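Local atomic coordinates of SMC protein (Pyrococcus furiosus, PDB entry 3NWC), a protein that dimerises through its hinge domain, which also binds DNA, and is probably required as a whole protein for chromosome condensation and partitioning. Residues E27-I33 with K76-L81; L43-D48 with D112-Y116; L53-A58 with R148-G154; A58-R62 with F126-T131. All blocks are in the same frame, centred on the assembly; numbering follows the deposited sequence.

Interaction 1: residues E27-I33 with K76-L81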
loop_
_atom_site.group_PDB
_atom_site.type_symbol
_atom_site.label_atom_id
_atom_site.label_comp_id
_atom_site.label_asym_id
_atom_site.label_seq_id
_atom_site.Cartn_x
_atom_site.Cartn_y
_atom_site.Cartn_z
ATOM N N GLU A 27 -12.600 -13.932 10.331
ATOM C CA GLU A 27 -13.702 -14.733 9.798
ATOM C C GLU A 27 -13.201 -15.889 8.925
ATOM O O GLU A 27 -13.882 -16.905 8.793
ATOM C CB GLU A 27 -14.680 -13.848 9.013
ATOM C CG GLU A 27 -16.116 -13.867 9.536
ATOM C CD GLU A 27 -17.012 -14.835 8.780
ATOM O OE1 GLU A 27 -16.613 -15.300 7.692
ATOM O OE2 GLU A 27 -18.119 -15.130 9.272
ATOM N N LEU A 28 -12.016 -15.735 8.336
ATOM C CA LEU A 28 -11.430 -16.796 7.509
ATOM C C LEU A 28 -11.046 -18.033 8.317
ATOM O O LEU A 28 -11.067 -19.148 7.800
ATOM C CB LEU A 28 -10.193 -16.296 6.745
ATOM C CG LEU A 28 -10.375 -15.677 5.360
ATOM C CD1 LEU A 28 -9.019 -15.322 4.768
ATOM C CD2 LEU A 28 -11.133 -16.618 4.430
ATOM N N LYS A 29 -10.681 -17.837 9.580
ATOM C CA LYS A 29 -10.280 -18.960 10.425
ATOM C C LYS A 29 -11.481 -19.808 10.849
ATOM O O LYS A 29 -11.341 -20.774 11.598
ATOM C CB LYS A 29 -9.496 -18.478 11.647
ATOM C CG LYS A 29 -8.142 -17.869 11.307
ATOM C CD LYS A 29 -7.241 -17.793 12.535
ATOM C CE LYS A 29 -6.845 -19.186 13.033
ATOM N NZ LYS A 29 -6.030 -19.949 12.035
ATOM N N ARG A 30 -12.658 -19.444 10.354
ATOM C CA ARG A 30 -13.875 -20.185 10.644
ATOM C C ARG A 30 -14.523 -20.639 9.343
ATOM O O ARG A 30 -15.673 -21.072 9.318
ATOM C CB ARG A 30 -14.845 -19.326 11.460
ATOM C CG ARG A 30 -14.351 -19.000 12.864
ATOM C CD ARG A 30 -14.268 -20.252 13.729
ATOM N NE ARG A 30 -15.586 -20.827 13.990
ATOM C CZ ARG A 30 -15.802 -21.895 14.752
ATOM N NH1 ARG A 30 -14.784 -22.515 15.334
ATOM N NH2 ARG A 30 -17.038 -22.342 14.934
ATOM N N SER A 31 -13.767 -20.534 8.259
ATOM C CA SER A 31 -14.236 -20.975 6.956
ATOM C C SER A 31 -13.955 -22.465 6.747
ATOM O O SER A 31 -14.521 -23.089 5.851
ATOM C CB SER A 31 -13.537 -20.179 5.859
ATOM O OG SER A 31 -12.152 -20.464 5.862
ATOM N N GLY A 32 -13.071 -23.023 7.568
ATOM C CA GLY A 32 -12.675 -24.416 7.428
ATOM C C GLY A 32 -11.607 -24.608 6.367
ATOM O O GLY A 32 -11.148 -25.723 6.111
ATOM N N ILE A 33 -11.210 -23.512 5.736
ATOM C CA ILE A 33 -10.152 -23.566 4.746
ATOM C C ILE A 33 -8.811 -23.736 5.454
ATOM O O ILE A 33 -8.424 -22.910 6.279
ATOM C CB ILE A 33 -10.136 -22.298 3.876
ATOM C CG1 ILE A 33 -11.491 -22.114 3.183
ATOM C CG2 ILE A 33 -8.995 -22.355 2.864
ATOM C CD1 ILE A 33 -11.597 -20.845 2.346
ATOM N N LYS A 76 -9.217 -20.128 -2.831
ATOM C CA LYS A 76 -10.360 -20.582 -2.039
ATOM C C LYS A 76 -10.802 -19.499 -1.066
ATOM O O LYS A 76 -11.999 -19.242 -0.899
ATOM C CB LYS A 76 -10.039 -21.869 -1.273
ATOM C CG LYS A 76 -10.020 -23.120 -2.140
ATOM C CD LYS A 76 -9.709 -24.363 -1.311
ATOM C CE LYS A 76 -10.622 -24.466 -0.095
ATOM N NZ LYS A 76 -10.368 -25.713 0.693
ATOM N N ALA A 77 -9.832 -18.869 -0.413
ATOM C CA ALA A 77 -10.128 -17.829 0.561
ATOM C C ALA A 77 -10.805 -16.627 -0.104
ATOM O O ALA A 77 -11.700 -16.020 0.474
ATOM C CB ALA A 77 -8.860 -17.398 1.277
ATOM N N ILE A 78 -10.368 -16.288 -1.311
ATOM C CA ILE A 78 -10.992 -15.198 -2.057
ATOM C C ILE A 78 -12.442 -15.517 -2.435
ATOM O O ILE A 78 -13.303 -14.644 -2.407
ATOM C CB ILE A 78 -10.163 -14.818 -3.299
ATOM C CG1 ILE A 78 -8.824 -14.219 -2.851
ATOM C CG2 ILE A 78 -10.926 -13.855 -4.208
ATOM C CD1 ILE A 78 -7.833 -13.968 -3.970
ATOM N N LYS A 79 -12.724 -16.771 -2.780
ATOM C CA LYS A 79 -14.111 -17.157 -3.049
ATOM C C LYS A 79 -14.974 -16.985 -1.809
ATOM O O LYS A 79 -16.119 -16.544 -1.902
ATOM C CB LYS A 79 -14.211 -18.604 -3.536
ATOM C CG LYS A 79 -13.775 -18.806 -4.971
ATOM C CD LYS A 79 -14.128 -20.209 -5.452
ATOM C CE LYS A 79 -13.488 -20.506 -6.800
ATOM N NZ LYS A 79 -13.832 -19.486 -7.830
ATOM N N TYR A 80 -14.414 -17.325 -0.650
ATOM C CA TYR A 80 -15.132 -17.241 0.610
ATOM C C TYR A 80 -15.422 -15.770 0.939
ATOM O O TYR A 80 -16.541 -15.413 1.337
ATOM C CB TYR A 80 -14.328 -17.904 1.730
ATOM C CG TYR A 80 -15.052 -17.965 3.064
ATOM C CD1 TYR A 80 -15.841 -19.061 3.404
ATOM C CD2 TYR A 80 -14.939 -16.934 3.983
ATOM C CE1 TYR A 80 -16.504 -19.120 4.620
ATOM C CE2 TYR A 80 -15.592 -16.987 5.206
ATOM C CZ TYR A 80 -16.375 -18.081 5.519
ATOM O OH TYR A 80 -17.031 -18.133 6.736
ATOM N N LEU A 81 -14.415 -14.917 0.765
ATOM C CA LEU A 81 -14.599 -13.483 0.993
ATOM C C LEU A 81 -15.728 -12.939 0.137
ATOM O O LEU A 81 -16.531 -12.127 0.596
ATOM C CB LEU A 81 -13.315 -12.716 0.673
ATOM C CG LEU A 81 -12.078 -12.939 1.537
ATOM C CD1 LEU A 81 -10.964 -12.065 0.983
ATOM C CD2 LEU A 81 -12.342 -12.623 3.004
#
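Y80, on helix 71-83 of the SMC hinge domain, lays its ring against S31, L28 and E27, where the chain leaves helix 24-28. Its CG is anti to the backbone N (chi1 -175°), which carries the ring out from the helix and over the turn. One ring face is taken by a CH-pi contact: S31 CB lies 3.4 Å from the Y80 ring centroid and 14° off the normal, above the middle of the ring. The turn beneath is an ST turn in which S31 OG accepts from I33 N at 3.2 Å. The same hydroxyl donates to L28 O over 2.6 Å; the two bonds fix it and brace the turn, whose backbone presents CB to the ring.

The polar bond across the contact runs from Y80 OH to E27 OE1 at 3.0 Å. The oxygen stands at the ring edge, and the hydroxyl meets it on the syn side, 31° out of the carboxylate plane.

Apolar contacts fill the remainder. L28 CD2 touches Y80 CD2 at 3.8 Å and also A77 CB, while the L28 side chain reaches L89 and F91 of strand 89-93. I78, pointing away, packs on I163 of the second subunit; L81, which also touches L28, packs on G165 of that subunit. I33 passes alongside K76, their CG2 and CE atoms 4.0 Å apart, and its CD1 ends 3.6 Å from K76 O.

Interaction 2: residues L43-D48 with D112-Y116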
loop_
_atom_site.group_PDB
_atom_site.type_symbol
_atom_site.label_atom_id
_atom_site.label_comp_id
_atom_site.label_asym_id
_atom_site.label_seq_id
_atom_site.Cartn_x
_atom_site.Cartn_y
_atom_site.Cartn_z
ATOM N N LEU A 43 2.281 -12.606 13.161
ATOM C CA LEU A 43 3.321 -13.611 13.003
ATOM C C LEU A 43 4.730 -13.078 13.256
ATOM O O LEU A 43 5.695 -13.847 13.295
ATOM C CB LEU A 43 3.239 -14.213 11.591
ATOM C CG LEU A 43 1.957 -14.973 11.249
ATOM C CD1 LEU A 43 1.885 -15.324 9.758
ATOM C CD2 LEU A 43 1.855 -16.225 12.109
ATOM N N ILE A 44 4.849 -11.763 13.415
ATOM C CA ILE A 44 6.151 -11.120 13.568
ATOM C C ILE A 44 6.209 -10.442 14.927
ATOM O O ILE A 44 5.254 -9.785 15.330
ATOM C CB ILE A 44 6.360 -10.052 12.469
ATOM C CG1 ILE A 44 6.418 -10.722 11.096
ATOM C CG2 ILE A 44 7.619 -9.232 12.732
ATOM C CD1 ILE A 44 6.489 -9.744 9.916
ATOM N N LYS A 45 7.322 -10.612 15.631
ATOM C CA LYS A 45 7.539 -9.962 16.926
ATOM C C LYS A 45 8.786 -9.087 16.847
ATOM O O LYS A 45 9.806 -9.486 16.269
ATOM C CB LYS A 45 7.722 -11.042 17.996
ATOM C CG LYS A 45 8.090 -10.530 19.366
ATOM C CD LYS A 45 8.294 -11.706 20.316
ATOM C CE LYS A 45 8.185 -11.272 21.764
ATOM N NZ LYS A 45 8.752 -12.303 22.684
ATOM N N VAL A 46 8.708 -7.888 17.407
ATOM C CA VAL A 46 9.837 -6.973 17.412
ATOM C C VAL A 46 10.748 -7.313 18.601
ATOM O O VAL A 46 10.272 -7.472 19.727
ATOM C CB VAL A 46 9.349 -5.519 17.459
ATOM C CG1 VAL A 46 10.512 -4.546 17.505
ATOM C CG2 VAL A 46 8.482 -5.242 16.220
ATOM N N LYS A 47 12.048 -7.459 18.348
ATOM C CA LYS A 47 12.961 -7.926 19.393
ATOM C C LYS A 47 13.330 -6.825 20.369
ATOM O O LYS A 47 13.666 -7.094 21.526
ATOM C CB LYS A 47 14.251 -8.492 18.776
ATOM C CG LYS A 47 14.083 -9.771 17.992
ATOM C CD LYS A 47 15.464 -10.245 17.528
ATOM C CE LYS A 47 15.402 -11.534 16.741
ATOM N NZ LYS A 47 16.764 -12.095 16.509
ATOM N N ASP A 48 13.264 -5.585 19.894
ATOM C CA ASP A 48 13.775 -4.427 20.626
ATOM C C ASP A 48 12.896 -3.203 20.378
ATOM O O ASP A 48 12.726 -2.762 19.237
ATOM C CB ASP A 48 15.204 -4.132 20.166
ATOM C CG ASP A 48 15.817 -2.923 20.861
ATOM O OD1 ASP A 48 15.117 -2.243 21.637
ATOM O OD2 ASP A 48 17.012 -2.648 20.619
ATOM N N ASP A 112 16.787 -8.427 11.098
ATOM C CA ASP A 112 17.634 -8.732 12.253
ATOM C C ASP A 112 16.969 -8.374 13.577
ATOM O O ASP A 112 17.375 -8.864 14.629
ATOM C CB ASP A 112 18.957 -7.999 12.162
ATOM C CG ASP A 112 19.869 -8.591 11.114
ATOM O OD1 ASP A 112 19.457 -9.563 10.451
ATOM O OD2 ASP A 112 20.982 -8.066 10.962
ATOM N N VAL A 113 15.962 -7.510 13.532
ATOM C CA VAL A 113 15.361 -7.040 14.778
ATOM C C VAL A 113 13.958 -7.594 15.024
ATOM O O VAL A 113 13.230 -7.095 15.881
ATOM C CB VAL A 113 15.389 -5.499 14.900
ATOM C CG1 VAL A 113 16.821 -4.977 14.802
ATOM C CG2 VAL A 113 14.485 -4.840 13.850
ATOM N N ILE A 114 13.606 -8.656 14.304
ATOM C CA ILE A 114 12.326 -9.324 14.493
ATOM C C ILE A 114 12.512 -10.828 14.663
ATOM O O ILE A 114 13.554 -11.397 14.309
ATOM C CB ILE A 114 11.369 -9.085 13.300
ATOM C CG1 ILE A 114 12.008 -9.589 12.004
ATOM C CG2 ILE A 114 10.965 -7.598 13.206
ATOM C CD1 ILE A 114 11.085 -9.558 10.796
ATOM N N GLU A 115 11.488 -11.458 15.219
ATOM C CA GLU A 115 11.428 -12.899 15.371
ATOM C C GLU A 115 10.183 -13.412 14.687
ATOM O O GLU A 115 9.132 -12.760 14.699
ATOM C CB GLU A 115 11.401 -13.301 16.853
ATOM C CG GLU A 115 12.685 -13.012 17.576
ATOM C CD GLU A 115 12.686 -13.501 19.007
ATOM O OE1 GLU A 115 11.619 -13.926 19.493
ATOM O OE2 GLU A 115 13.761 -13.462 19.641
ATOM N N TYR A 116 10.305 -14.576 14.069
ATOM C CA TYR A 116 9.204 -15.146 13.312
ATOM C C TYR A 116 9.506 -16.615 13.116
ATOM O O TYR A 116 10.655 -17.034 13.249
ATOM C CB TYR A 116 9.059 -14.441 11.955
ATOM C CG TYR A 116 10.328 -14.461 11.146
ATOM C CD1 TYR A 116 11.282 -13.470 11.297
ATOM C CD2 TYR A 116 10.582 -15.487 10.241
ATOM C CE1 TYR A 116 12.459 -13.498 10.575
ATOM C CE2 TYR A 116 11.751 -15.522 9.523
ATOM C CZ TYR A 116 12.686 -14.525 9.686
ATOM O OH TYR A 116 13.856 -14.559 8.952
#
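A two-stranded antiparallel sheet joins strands 45-46 and 114-115, with K45 opposite E115 as the hydrogen-bonded pair and V46 opposite I114 as the non-hydrogen-bonded one. K45 N donates to E115 O at 3.0 Å, and E115 N returns the bond to K45 O at 2.8 Å. Past the strand end, K47 N reaches V113 O at 2.8 Å; the hydrogen bond is nearly straight (170°), with the donor tilted 32° from the carbonyl plane.

Within the hinge domain this small sheet lies against helices 52-59 and 121-128: V46, V113 and I114 all rest on I55, and I114 also on V124 and L128. I114 has CG1 between its backbone N and carbonyl carbon (chi1 59°), which turns CG2 toward I44 CG2, 3.8 Å away.

K45 and E115 share the other face, side by side and pointing the same way. Their charged ends stay beyond salt-bridge range, with K45 NZ 4.6 Å from E115 OE1. K47, extended, crosses the E115 side chain at about a right angle, K47 CG lying 3.6 Å from E115 CG, and K47 NZ stops 4.5 Å from E115 OE2.

Interaction 3: residues L53-A58 with R148-G154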
loop_
_atom_site.group_PDB
_atom_site.type_symbol
_atom_site.label_atom_id
_atom_site.label_comp_id
_atom_site.label_asym_id
_atom_site.label_seq_id
_atom_site.Cartn_x
_atom_site.Cartn_y
_atom_site.Cartn_z
ATOM N N LEU A 53 8.827 1.488 15.976
ATOM C CA LEU A 53 8.279 2.390 14.963
ATOM C C LEU A 53 8.841 2.062 13.572
ATOM O O LEU A 53 8.115 2.006 12.580
ATOM C CB LEU A 53 8.544 3.856 15.347
ATOM C CG LEU A 53 8.055 4.969 14.409
ATOM C CD1 LEU A 53 6.530 4.900 14.177
ATOM C CD2 LEU A 53 8.438 6.328 14.961
ATOM N N ALA A 54 10.145 1.835 13.499
ATOM C CA ALA A 54 10.758 1.502 12.212
ATOM C C ALA A 54 10.120 0.280 11.557
ATOM O O ALA A 54 9.885 0.258 10.346
ATOM C CB ALA A 54 12.270 1.294 12.398
ATOM N N ILE A 55 9.837 -0.743 12.358
ATOM C CA ILE A 55 9.227 -1.965 11.847
ATOM C C ILE A 55 7.747 -1.754 11.485
ATOM O O ILE A 55 7.281 -2.259 10.464
ATOM C CB ILE A 55 9.379 -3.138 12.846
ATOM C CG1 ILE A 55 10.870 -3.485 12.981
ATOM C CG2 ILE A 55 8.604 -4.351 12.373
ATOM C CD1 ILE A 55 11.526 -3.745 11.624
ATOM N N GLU A 56 7.016 -1.020 12.320
ATOM C CA GLU A 56 5.633 -0.671 11.973
ATOM C C GLU A 56 5.600 0.032 10.618
ATOM O O GLU A 56 4.795 -0.319 9.747
ATOM C CB GLU A 56 5.019 0.225 13.053
ATOM C CG GLU A 56 3.663 0.844 12.676
ATOM C CD GLU A 56 2.561 -0.182 12.528
ATOM O OE1 GLU A 56 2.592 -1.208 13.235
ATOM O OE2 GLU A 56 1.654 0.047 11.701
ATOM N N VAL A 57 6.459 1.037 10.446
ATOM C CA VAL A 57 6.510 1.791 9.189
ATOM C C VAL A 57 6.967 0.922 8.010
ATOM O O VAL A 57 6.393 0.969 6.906
ATOM C CB VAL A 57 7.411 3.049 9.329
ATOM C CG1 VAL A 57 7.662 3.707 7.981
ATOM C CG2 VAL A 57 6.799 4.044 10.334
ATOM N N ALA A 58 8.007 0.126 8.221
ATOM C CA ALA A 58 8.522 -0.647 7.096
ATOM C C ALA A 58 7.565 -1.751 6.636
ATOM O O ALA A 58 7.555 -2.129 5.453
ATOM C CB ALA A 58 9.912 -1.221 7.405
ATOM N N ARG A 148 16.161 -0.004 0.058
ATOM C CA ARG A 148 14.950 0.279 0.855
ATOM C C ARG A 148 15.353 0.601 2.287
ATOM O O ARG A 148 15.993 -0.207 2.953
ATOM C CB ARG A 148 13.950 -0.878 0.820
ATOM C CG ARG A 148 12.580 -0.541 1.457
ATOM C CD ARG A 148 11.587 -1.693 1.311
ATOM N NE ARG A 148 10.191 -1.233 1.315
ATOM C CZ ARG A 148 9.387 -1.273 2.375
ATOM N NH1 ARG A 148 9.826 -1.750 3.532
ATOM N NH2 ARG A 148 8.134 -0.839 2.273
HETATM N N MSE A 149 14.968 1.784 2.765
HETATM C CA MSE A 149 15.368 2.226 4.095
HETATM C C MSE A 149 14.180 2.745 4.898
HETATM O O MSE A 149 13.225 3.294 4.352
HETATM C CB MSE A 149 16.423 3.327 4.004
HETATM C CG MSE A 149 17.725 2.883 3.345
HETATM SE SE MSE A 149 18.777 4.444 2.851
HETATM C CE MSE A 149 17.593 5.171 1.482
ATOM N N VAL A 150 14.259 2.576 6.207
ATOM C CA VAL A 150 13.293 3.211 7.092
ATOM C C VAL A 150 14.135 3.899 8.157
ATOM O O VAL A 150 15.125 3.337 8.606
ATOM C CB VAL A 150 12.306 2.185 7.692
ATOM C CG1 VAL A 150 13.052 1.057 8.454
ATOM C CG2 VAL A 150 11.295 2.872 8.578
ATOM N N THR A 151 13.790 5.127 8.519
ATOM C CA THR A 151 14.537 5.796 9.586
ATOM C C THR A 151 13.948 5.403 10.922
ATOM O O THR A 151 12.815 4.950 10.995
ATOM C CB THR A 151 14.540 7.330 9.460
ATOM O OG1 THR A 151 13.228 7.849 9.725
ATOM C CG2 THR A 151 15.002 7.753 8.077
ATOM N N ILE A 152 14.724 5.575 11.985
ATOM C CA ILE A 152 14.266 5.209 13.305
ATOM C C ILE A 152 13.015 6.004 13.679
ATOM O O ILE A 152 12.192 5.538 14.447
ATOM C CB ILE A 152 15.363 5.440 14.364
ATOM C CG1 ILE A 152 16.395 4.321 14.287
ATOM C CG2 ILE A 152 14.765 5.454 15.756
ATOM C CD1 ILE A 152 15.911 3.030 14.917
ATOM N N GLU A 153 12.879 7.196 13.109
ATOM C CA GLU A 153 11.761 8.072 13.445
ATOM C C GLU A 153 10.583 7.932 12.492
ATOM O O GLU A 153 9.545 8.579 12.675
ATOM C CB GLU A 153 12.229 9.522 13.542
ATOM C CG GLU A 153 13.120 9.763 14.757
ATOM C CD GLU A 153 12.475 9.288 16.048
ATOM O OE1 GLU A 153 11.233 9.158 16.081
ATOM O OE2 GLU A 153 13.205 9.043 17.030
ATOM N N GLY A 154 10.755 7.097 11.467
ATOM C CA GLY A 154 9.625 6.656 10.675
ATOM C C GLY A 154 9.452 7.193 9.270
ATOM O O GLY A 154 8.352 7.124 8.718
HETATM O O HOH W 1 12.013 2.893 15.549
HETATM O O HOH W 2 5.935 0.246 4.216
#
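A58 O, near the C-terminal end of helix 52-59, is gripped by the guanidinium of R148: NH1 donates to it at 3.0 Å with an N-H...O angle of 160°. R148 NH2 adds a weak bond to the same oxygen, at 3.5 Å. The carbonyl lies at the edge of the guanidinium, near its plane, so both nitrogens can face it. NH1 also bonds T131 OG1, while a water accepts from R148 NH2 and donates to V57 O at 2.8 Å. A positive group beside carbonyls at a helix C-terminus probably interacts favourably with the helix dipole. With a methionine in place of R148 these N-H groups are absent, and the A58 carbonyl and T131 hydroxyl would probably lose their common partner.

In the fold, helix 52-59 crosses strand 148-151 of the five-stranded mixed sheet at 136°, the axes 8.0 Å apart. V150 carries the packing between them. Its CG1 lies between the backbone N and the carbonyl carbon (chi1 57°), which sets the two methyls across the helix: CG2 approaches A54 O at 3.5 Å and meets V57 CG1, while CG1 touches the CB atoms of both A54 and A58, each at 4.0 Å.

A type I turn from T151 to G154 then wraps the helix flank. L53 CD2 sits 3.4 Å from E153 O, and V57 covers G154, whose backbone angles would jam any CB against the carbonyl O of E153. G154 O accepts from R88 NH2 of the second subunit. Beside the same turn a water takes the N-H of A54 and donates to I152 O at 2.9 Å.

Interaction 4: residues A58-R62 with F126-T131; sequences ALGNR and FALGDT
A127 and L59 bring together the C-terminal ends of helices 121-128 and 52-59 in the core of the hinge domain, their CA atoms 6.4 Å apart. The bump of A127 CB fits between two side chains of the facing segment, touching L59 CD2 at 3.9 Å and, beside it, R62 CB. The L128 fork makes the next hollow. Its CD1 meets L59 CD2 at 4.0 Å, the two leucines crossing at about a right angle, while CD2 reaches A58 CB at 3.7 Å. T131 CG2 also touches that methyl, at 3.8 Å, so A58 CB sits in the corner formed by a leucine branch and a threonine methyl. An alanine at L128 lacks both branches, and a gap would probably open beside A58 CB and L59 CD2.

G60, with positive phi (51°), turns the chain out of helix 52-59, and R62 N bonds back to L59 O; this brings R62 round to face F126. The R62 chain then bends at chi2 (-48°), which carries the guanidinium to the ring edge: F126 CZ stands 3.6 Å above the guanidinium plane, over R62 CZ, with the two planes 77° apart. R62 was modelled in two conformers, so this fit is certain for one of them alone. In that conformer NH1 bonds N65 OD1, and NH2 forms a salt bridge with E158 of the second subunit.

No direct hydrogen bond crosses the contact. One water instead spans the backbones, donating to A58 O at 3.0 Å and to A127 O at 2.7 Å.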
loop_
_atom_site.group_PDB
_atom_site.type_symbol
_atom_site.label_atom_id
_atom_site.label_comp_id
_atom_site.label_asym_id
_atom_site.label_seq_id
_atom_site.Cartn_x
_atom_site.Cartn_y
_atom_site.Cartn_z
ATOM N N ALA A 58 8.007 0.126 8.221
ATOM C CA ALA A 58 8.522 -0.647 7.096
ATOM C C ALA A 58 7.565 -1.751 6.636
ATOM O O ALA A 58 7.555 -2.129 5.453
ATOM C CB ALA A 58 9.912 -1.221 7.405
ATOM N N LEU A 59 6.793 -2.305 7.568
ATOM C CA LEU A 59 5.768 -3.281 7.204
ATOM C C LEU A 59 4.605 -2.585 6.513
ATOM O O LEU A 59 4.094 -3.062 5.504
ATOM C CB LEU A 59 5.236 -3.985 8.440
ATOM C CG LEU A 59 5.700 -5.377 8.826
ATOM C CD1 LEU A 59 4.837 -5.878 9.971
ATOM C CD2 LEU A 59 5.576 -6.312 7.635
ATOM N N GLY A 60 4.182 -1.454 7.066
ATOM C CA GLY A 60 3.044 -0.729 6.515
ATOM C C GLY A 60 1.846 -1.645 6.332
ATOM O O GLY A 60 1.513 -2.428 7.229
ATOM N N ASN A 61 1.203 -1.564 5.171
ATOM C CA ASN A 61 0.008 -2.364 4.905
ATOM C C ASN A 61 0.288 -3.853 4.843
ATOM O O ASN A 61 -0.622 -4.672 4.953
ATOM C CB ASN A 61 -0.660 -1.934 3.598
ATOM C CG ASN A 61 -1.419 -0.646 3.734
ATOM O OD1 ASN A 61 -1.730 -0.213 4.843
ATOM N ND2 ASN A 61 -1.735 -0.023 2.605
ATOM N N ARG A 62 1.545 -4.218 4.662
ATOM C CA ARG A 62 1.883 -5.628 4.584
ATOM C C ARG A 62 1.523 -6.325 5.884
ATOM O O ARG A 62 1.266 -7.514 5.906
ATOM C CB ARG A 62 3.366 -5.820 4.261
ATOM C CG ARG A 62 3.753 -5.311 2.886
ATOM C CD ARG A 62 2.780 -5.806 1.849
ATOM N NE ARG A 62 3.157 -5.377 0.511
ATOM C CZ ARG A 62 2.573 -5.804 -0.600
ATOM N NH1 ARG A 62 1.580 -6.688 -0.539
ATOM N NH2 ARG A 62 2.994 -5.353 -1.773
ATOM N N PHE A 126 9.807 -11.374 2.023
ATOM C CA PHE A 126 9.128 -10.600 0.987
ATOM C C PHE A 126 8.792 -9.197 1.516
ATOM O O PHE A 126 8.992 -8.200 0.829
ATOM C CB PHE A 126 7.854 -11.297 0.509
ATOM C CG PHE A 126 6.804 -10.337 0.026
ATOM C CD1 PHE A 126 6.913 -9.742 -1.224
ATOM C CD2 PHE A 126 5.743 -10.002 0.835
ATOM C CE1 PHE A 126 5.963 -8.841 -1.651
ATOM C CE2 PHE A 126 4.795 -9.109 0.412
ATOM C CZ PHE A 126 4.905 -8.533 -0.834
ATOM N N ALA A 127 8.298 -9.111 2.749
ATOM C CA ALA A 127 7.881 -7.809 3.283
ATOM C C ALA A 127 9.046 -6.935 3.756
ATOM O O ALA A 127 9.037 -5.714 3.584
ATOM C CB ALA A 127 6.881 -8.003 4.429
ATOM N N LEU A 128 10.039 -7.560 4.383
ATOM C CA LEU A 128 11.066 -6.812 5.095
ATOM C C LEU A 128 12.488 -7.163 4.686
ATOM O O LEU A 128 13.431 -6.578 5.199
ATOM C CB LEU A 128 10.918 -7.049 6.600
ATOM C CG LEU A 128 9.646 -6.418 7.198
ATOM C CD1 LEU A 128 9.446 -6.916 8.623
ATOM C CD2 LEU A 128 9.788 -4.903 7.176
ATOM N N GLY A 129 12.622 -8.103 3.757
ATOM C CA GLY A 129 13.924 -8.677 3.409
ATOM C C GLY A 129 14.967 -7.763 2.799
ATOM O O GLY A 129 16.161 -8.040 2.892
ATOM N N ASP A 130 14.544 -6.680 2.159
ATOM C CA ASP A 130 15.524 -5.728 1.667
ATOM C C ASP A 130 15.433 -4.380 2.362
ATOM O O ASP A 130 16.007 -3.405 1.899
ATOM C CB ASP A 130 15.484 -5.607 0.131
ATOM C CG ASP A 130 14.232 -4.907 -0.392
ATOM O OD1 ASP A 130 13.255 -4.707 0.360
ATOM O OD2 ASP A 130 14.223 -4.560 -1.590
ATOM N N THR A 131 14.742 -4.342 3.504
ATOM C CA THR A 131 14.677 -3.112 4.284
ATOM C C THR A 131 15.856 -2.961 5.239
ATOM O O THR A 131 16.174 -3.861 6.001
ATOM C CB THR A 131 13.359 -2.996 5.095
ATOM O OG1 THR A 131 12.257 -3.107 4.198
ATOM C CG2 THR A 131 13.280 -1.650 5.799
HETATM O O HOH W 3 6.796 -4.188 3.426
#

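How the interactions relate
Interactions 3 and 4 are buried and share A58 on helix 52-59, meeting also through R148 NH1 and T131 OG1, 2.9 Å apart. Interaction 2 is a surface contact whose apolar face closes on both: I114 CD1 lies 3.8 Å from L128 CD1, and V113 CG2 3.9 Å from I55 CD1. Interaction 1 is partly buried and stands apart, its centre about 25 Å or more from the others. Chemistry follows place. Strand-to-strand backbone bonds dominate interaction 2; methyl packing, water bridges and one arginine apiece hold the two core contacts; and a ring with a tyrosine-carboxylate bond marks interaction 1. Interactions 1, 3 and 4 touch the second subunit; interaction 2 does not.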